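Local structure of putative esterase (Sulfolobus solfataricus P2, 2RAU) at residues A[120-126]-A[276-280]; A[171-177]-A[295-301]. The protein is probably a lipase or esterase of the alpha/beta-hydrolase clan, hydrolysing ester bonds, and binds calcium. All blocks are in the same frame, centred on the assembly; numbering follows the deposited sequence. Where two conformers were deposited one is given.

Contact 1 of 2, residues A[120-126]-A[276-280]; sequences NWGWSTW and WPYRL
L280 packs into the junction between the W121 turn and the first turn of the helix, touching two indole rings with its two methyls. CD2 sits 3.8 Å from the centroid of the five-membered ring of W123, 13° off its normal, and CD1 lies 4.0 Å from the centroid of the five-membered ring of W126, both CH-pi contacts over a face. Among the other apolar contacts, CB of W121 meets CB of P277 at 3.7 Å, and CG of R279 lies 3.6 Å from CA of G122. W126 and W276 form an oblique aromatic pair with planes at 75°, NE1 of W126 approaching CH2 of W276 at 3.8 Å.

Polar links are sparse. One water accepts from NE1 of W123 and donates to O of L280, bridging the segments. The carbonyl O of W121, buried against P277, R279 and L280, has no polar partner in the model. The R279 guanidinium is held by a salt bridge to E283, which also accepts from the backbone N of W123.

G122 is the N-cap of helix 123-141, and W121 centres an inverse gamma turn before it. The arrangement is an aromatic cluster, joined by F153, that packs this helix start against the strand-to-helix corner.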
# COMPACT_ATOMS: atom_id res chain seq x y z
N ASN A 120 4.56 -17.20 10.72
CA ASN A 120 4.90 -17.61 9.34
C ASN A 120 4.19 -16.77 8.29
O ASN A 120 3.83 -17.26 7.21
CB ASN A 120 4.61 -19.11 9.15
CG ASN A 120 5.39 -19.95 10.09
OD1 ASN A 120 6.60 -20.08 9.93
ND2 ASN A 120 4.73 -20.53 11.08
N TRP A 121 3.95 -15.51 8.61
CA TRP A 121 3.49 -14.54 7.60
C TRP A 121 4.69 -13.88 6.93
O TRP A 121 4.97 -12.71 7.15
CB TRP A 121 2.60 -13.50 8.28
CG TRP A 121 1.22 -13.99 8.58
CD1 TRP A 121 0.76 -15.28 8.55
CD2 TRP A 121 0.13 -13.19 9.03
NE1 TRP A 121 -0.56 -15.31 8.92
CE2 TRP A 121 -0.97 -14.04 9.22
CE3 TRP A 121 -0.03 -11.82 9.26
CZ2 TRP A 121 -2.21 -13.57 9.61
CZ3 TRP A 121 -1.27 -11.35 9.67
CH2 TRP A 121 -2.34 -12.22 9.84
N GLY A 122 5.38 -14.69 6.12
CA GLY A 122 6.55 -14.31 5.37
C GLY A 122 6.26 -14.19 3.89
O GLY A 122 5.12 -14.12 3.48
N TRP A 123 7.31 -14.22 3.09
CA TRP A 123 7.22 -14.02 1.66
C TRP A 123 6.46 -15.11 0.92
O TRP A 123 5.71 -14.83 0.00
CB TRP A 123 8.64 -13.83 1.06
CG TRP A 123 9.09 -12.47 1.25
CD1 TRP A 123 10.09 -12.02 2.08
CD2 TRP A 123 8.49 -11.32 0.68
NE1 TRP A 123 10.17 -10.66 2.01
CE2 TRP A 123 9.19 -10.20 1.16
CE3 TRP A 123 7.45 -11.12 -0.23
CZ2 TRP A 123 8.88 -8.90 0.75
CZ3 TRP A 123 7.12 -9.83 -0.60
CH2 TRP A 123 7.85 -8.74 -0.14
N SER A 124 6.66 -16.37 1.28
CA SER A 124 5.89 -17.41 0.57
C SER A 124 4.38 -17.25 0.85
O SER A 124 3.55 -17.43 -0.05
CB SER A 124 6.42 -18.83 0.85
OG SER A 124 6.28 -19.15 2.19
N THR A 125 4.02 -16.85 2.06
CA THR A 125 2.62 -16.59 2.36
C THR A 125 2.07 -15.42 1.54
O THR A 125 1.04 -15.55 0.90
CB THR A 125 2.41 -16.36 3.89
OG1 THR A 125 2.78 -17.56 4.58
CG2 THR A 125 0.96 -15.96 4.22
N TRP A 126 2.74 -14.29 1.59
CA TRP A 126 2.32 -13.08 0.88
C TRP A 126 2.26 -13.33 -0.62
O TRP A 126 1.31 -12.93 -1.26
CB TRP A 126 3.26 -11.89 1.22
CG TRP A 126 2.65 -10.83 2.09
CD1 TRP A 126 2.54 -9.49 1.81
CD2 TRP A 126 2.00 -11.02 3.37
NE1 TRP A 126 1.89 -8.84 2.84
CE2 TRP A 126 1.58 -9.74 3.81
CE3 TRP A 126 1.77 -12.13 4.19
CZ2 TRP A 126 0.91 -9.56 5.00
CZ3 TRP A 126 1.10 -11.94 5.37
CH2 TRP A 126 0.70 -10.68 5.78
N TRP A 276 1.83 -5.35 11.59
CA TRP A 276 2.51 -5.89 10.43
C TRP A 276 3.46 -6.98 10.92
O TRP A 276 4.12 -6.78 11.89
CB TRP A 276 3.31 -4.80 9.74
CG TRP A 276 3.86 -5.16 8.42
CD1 TRP A 276 5.16 -5.47 8.11
CD2 TRP A 276 3.13 -5.24 7.19
NE1 TRP A 276 5.28 -5.74 6.76
CE2 TRP A 276 4.04 -5.61 6.17
CE3 TRP A 276 1.80 -5.03 6.83
CZ2 TRP A 276 3.66 -5.75 4.83
CZ3 TRP A 276 1.44 -5.16 5.51
CH2 TRP A 276 2.36 -5.51 4.52
N PRO A 277 3.51 -8.14 10.23
CA PRO A 277 4.38 -9.20 10.71
C PRO A 277 5.85 -8.90 10.57
O PRO A 277 6.33 -8.41 9.52
CB PRO A 277 3.97 -10.39 9.85
CG PRO A 277 3.55 -9.75 8.55
CD PRO A 277 2.80 -8.52 9.00
N TYR A 278 6.59 -9.17 11.64
CA TYR A 278 8.06 -9.14 11.59
C TYR A 278 8.67 -10.10 10.57
O TYR A 278 9.76 -9.86 10.06
CB TYR A 278 8.69 -9.44 12.98
CG TYR A 278 9.08 -8.18 13.74
CD1 TYR A 278 10.16 -7.41 13.33
CD2 TYR A 278 8.39 -7.77 14.88
CE1 TYR A 278 10.54 -6.25 14.02
CE2 TYR A 278 8.74 -6.61 15.54
CZ TYR A 278 9.83 -5.87 15.11
OH TYR A 278 10.20 -4.70 15.76
N ARG A 279 7.99 -11.21 10.31
CA ARG A 279 8.56 -12.28 9.52
C ARG A 279 9.05 -11.78 8.13
O ARG A 279 10.14 -12.14 7.66
CB ARG A 279 7.56 -13.47 9.46
CG ARG A 279 7.98 -14.70 8.66
CD ARG A 279 9.22 -15.22 9.26
NE ARG A 279 9.60 -16.55 8.78
CZ ARG A 279 9.51 -17.67 9.50
NH1 ARG A 279 8.99 -17.69 10.73
NH2 ARG A 279 9.95 -18.79 8.99
N LEU A 280 8.28 -10.91 7.50
CA LEU A 280 8.64 -10.42 6.17
C LEU A 280 10.02 -9.76 6.17
O LEU A 280 10.83 -10.04 5.29
CB LEU A 280 7.57 -9.46 5.65
CG LEU A 280 6.28 -10.05 5.10
CD1 LEU A 280 5.25 -8.99 5.00
CD2 LEU A 280 6.51 -10.73 3.73
O HOH W 1 12.56 -9.27 3.63

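Contact 2 of 2, residues A[171-177]-A[295-301]; sequences KGLILLD and VPTIAFV
Five backbone hydrogen bonds join L173, L175 and D177 to segment 295-301, in the staggered pattern of parallel beta pairing. L173 N donates to P296 O at 2.9 Å and its carbonyl accepts from I298 N; L175 likewise donates to I298 O and accepts from F300 N, the last bond nearly straight at 174°. The pairing ends with D177 N to F300 O at 2.9 Å, bent to 133° as the chain leaves the strand. The two axes run 4.8 Å apart and within 1° of parallel.

Side chains of paired residues lie on the same face. On one, CG1 of I174 rests 3.9 Å from CG2 of I298, and CD2 of L176 meets CD1 of F300 at 3.8 Å. The other face carries L173 with T297 and L175 with A299, whose small CB lies 4.2 Å from CB of L175. V295 closes the beginning of the ladder: its CG1, anti to the backbone N, comes 3.4 Å from CA of G172. OG1 of T297 donates back to V295 O at 3.0 Å from above the carbonyl plane, linking T297 to the residues just before the strand.

Beyond the strand end, OD1 of D177 lies against the V301 backbone, while OD2 is hydrogen-bonded to S302 OG and H329 ND1. With S152, D177 and H329 have the geometry of a Ser-His-Asp triad, so the aspartate probably belongs to the active site.

Strand 146-151 pairs with the far edge of strand 170-176, making it an inner strand of the alpha/beta-hydrolase sheet. Helix 153-169 covers the face bearing L173 and L175, and helix 338-353 packs through W349 and V346 against I174, I298 and F300.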
# COMPACT_ATOMS: atom_id res chain seq x y z
N LYS A 171 2.68 -7.93 -17.35
CA LYS A 171 3.09 -7.30 -18.58
C LYS A 171 3.62 -5.88 -18.39
O LYS A 171 4.11 -5.25 -19.33
CB LYS A 171 1.93 -7.31 -19.58
CG LYS A 171 0.75 -6.50 -19.17
CD LYS A 171 -0.43 -6.61 -20.10
CE LYS A 171 -1.65 -6.01 -19.44
NZ LYS A 171 -2.90 -6.24 -20.18
N GLY A 172 3.56 -5.37 -17.16
CA GLY A 172 4.04 -4.04 -16.86
C GLY A 172 4.12 -3.84 -15.36
O GLY A 172 3.28 -4.36 -14.61
N LEU A 173 5.14 -3.11 -14.93
CA LEU A 173 5.35 -2.80 -13.50
C LEU A 173 5.31 -1.30 -13.25
O LEU A 173 5.88 -0.51 -13.98
CB LEU A 173 6.67 -3.39 -13.00
CG LEU A 173 6.69 -4.88 -12.69
CD1 LEU A 173 8.14 -5.41 -12.75
CD2 LEU A 173 6.02 -5.20 -11.36
N ILE A 174 4.56 -0.91 -12.22
CA ILE A 174 4.46 0.48 -11.79
C ILE A 174 4.86 0.55 -10.31
O ILE A 174 4.13 0.10 -9.43
CB ILE A 174 3.03 1.01 -11.92
CG1 ILE A 174 2.53 0.89 -13.38
CG2 ILE A 174 2.91 2.48 -11.35
CD1 ILE A 174 1.00 0.87 -13.51
N LEU A 175 6.03 1.13 -10.03
CA LEU A 175 6.54 1.23 -8.65
C LEU A 175 6.36 2.66 -8.14
O LEU A 175 6.94 3.60 -8.67
CB LEU A 175 8.01 0.80 -8.59
CG LEU A 175 8.31 -0.60 -9.17
CD1 LEU A 175 9.86 -0.82 -9.30
CD2 LEU A 175 7.55 -1.71 -8.33
N LEU A 176 5.47 2.81 -7.16
CA LEU A 176 5.10 4.09 -6.57
C LEU A 176 5.87 4.25 -5.24
O LEU A 176 5.42 3.84 -4.15
CB LEU A 176 3.57 4.16 -6.36
CG LEU A 176 2.72 3.98 -7.65
CD1 LEU A 176 1.29 3.63 -7.33
CD2 LEU A 176 2.81 5.20 -8.55
N ASP A 177 7.06 4.78 -5.36
CA ASP A 177 7.99 4.92 -4.23
C ASP A 177 8.13 3.58 -3.49
O ASP A 177 7.92 3.48 -2.29
CB ASP A 177 7.57 6.10 -3.31
CG ASP A 177 8.75 6.94 -2.81
OD1 ASP A 177 9.82 6.95 -3.45
OD2 ASP A 177 8.56 7.62 -1.76
N VAL A 295 10.12 -6.84 -18.21
CA VAL A 295 8.81 -6.22 -18.16
C VAL A 295 9.02 -4.69 -18.21
O VAL A 295 9.86 -4.18 -17.47
CB VAL A 295 8.10 -6.63 -16.81
CG1 VAL A 295 6.91 -5.78 -16.51
CG2 VAL A 295 7.72 -8.14 -16.83
N PRO A 296 8.29 -3.97 -19.09
CA PRO A 296 8.29 -2.51 -19.05
C PRO A 296 7.94 -2.02 -17.66
O PRO A 296 6.95 -2.48 -17.06
CB PRO A 296 7.17 -2.13 -20.03
CG PRO A 296 7.15 -3.22 -20.97
CD PRO A 296 7.43 -4.46 -20.17
N THR A 297 8.74 -1.08 -17.16
CA THR A 297 8.63 -0.58 -15.79
C THR A 297 8.69 0.95 -15.71
O THR A 297 9.46 1.59 -16.41
CB THR A 297 9.76 -1.20 -14.89
OG1 THR A 297 9.66 -2.63 -14.90
CG2 THR A 297 9.70 -0.68 -13.45
N ILE A 298 7.81 1.52 -14.88
CA ILE A 298 7.90 2.94 -14.50
C ILE A 298 8.05 2.98 -12.97
O ILE A 298 7.35 2.27 -12.25
CB ILE A 298 6.71 3.81 -15.06
CG1 ILE A 298 6.98 5.30 -14.84
CG2 ILE A 298 5.35 3.32 -14.51
CD1 ILE A 298 5.99 6.17 -15.53
N ALA A 299 9.02 3.78 -12.50
CA ALA A 299 9.32 3.87 -11.07
C ALA A 299 9.33 5.32 -10.67
O ALA A 299 10.00 6.14 -11.28
CB ALA A 299 10.68 3.21 -10.75
N PHE A 300 8.52 5.65 -9.67
CA PHE A 300 8.49 6.99 -9.09
C PHE A 300 9.27 7.00 -7.77
O PHE A 300 9.09 6.10 -6.95
CB PHE A 300 7.06 7.45 -8.83
CG PHE A 300 6.24 7.63 -10.08
CD1 PHE A 300 5.68 6.53 -10.71
CD2 PHE A 300 5.99 8.89 -10.59
CE1 PHE A 300 4.91 6.69 -11.83
CE2 PHE A 300 5.20 9.06 -11.71
CZ PHE A 300 4.65 7.96 -12.32
N VAL A 301 10.12 8.01 -7.57
CA VAL A 301 10.93 8.08 -6.35
C VAL A 301 10.84 9.49 -5.71
O VAL A 301 11.14 10.49 -6.35
CB VAL A 301 12.39 7.59 -6.60
CG1 VAL A 301 13.19 8.55 -7.50
CG2 VAL A 301 13.11 7.34 -5.30

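Contact 1 joins a helix start to a strand-helix corner, contact 2 two strands of the central sheet; their centres lie 23 Å apart and their nearest atoms about 11 Å. Along the chain their segments alternate: 120-126, 171-177, 276-280, then 295-301, with helix 278-282 of contact 1 followed by strand 297-302 of contact 2. Helix 153-169 links them spatially, since W123 packs on I156 and A157, whereas L173 and L175 lie on A158 and L159. The probable nucleophile, S152, precedes this helix. Contact 2 supplies D177 of the likely triad, while the side chain of W123 in contact 1 lies near the likely nucleophile elbow, without touching it, and about 5 Å from a bound di(hydroxyethyl)ether.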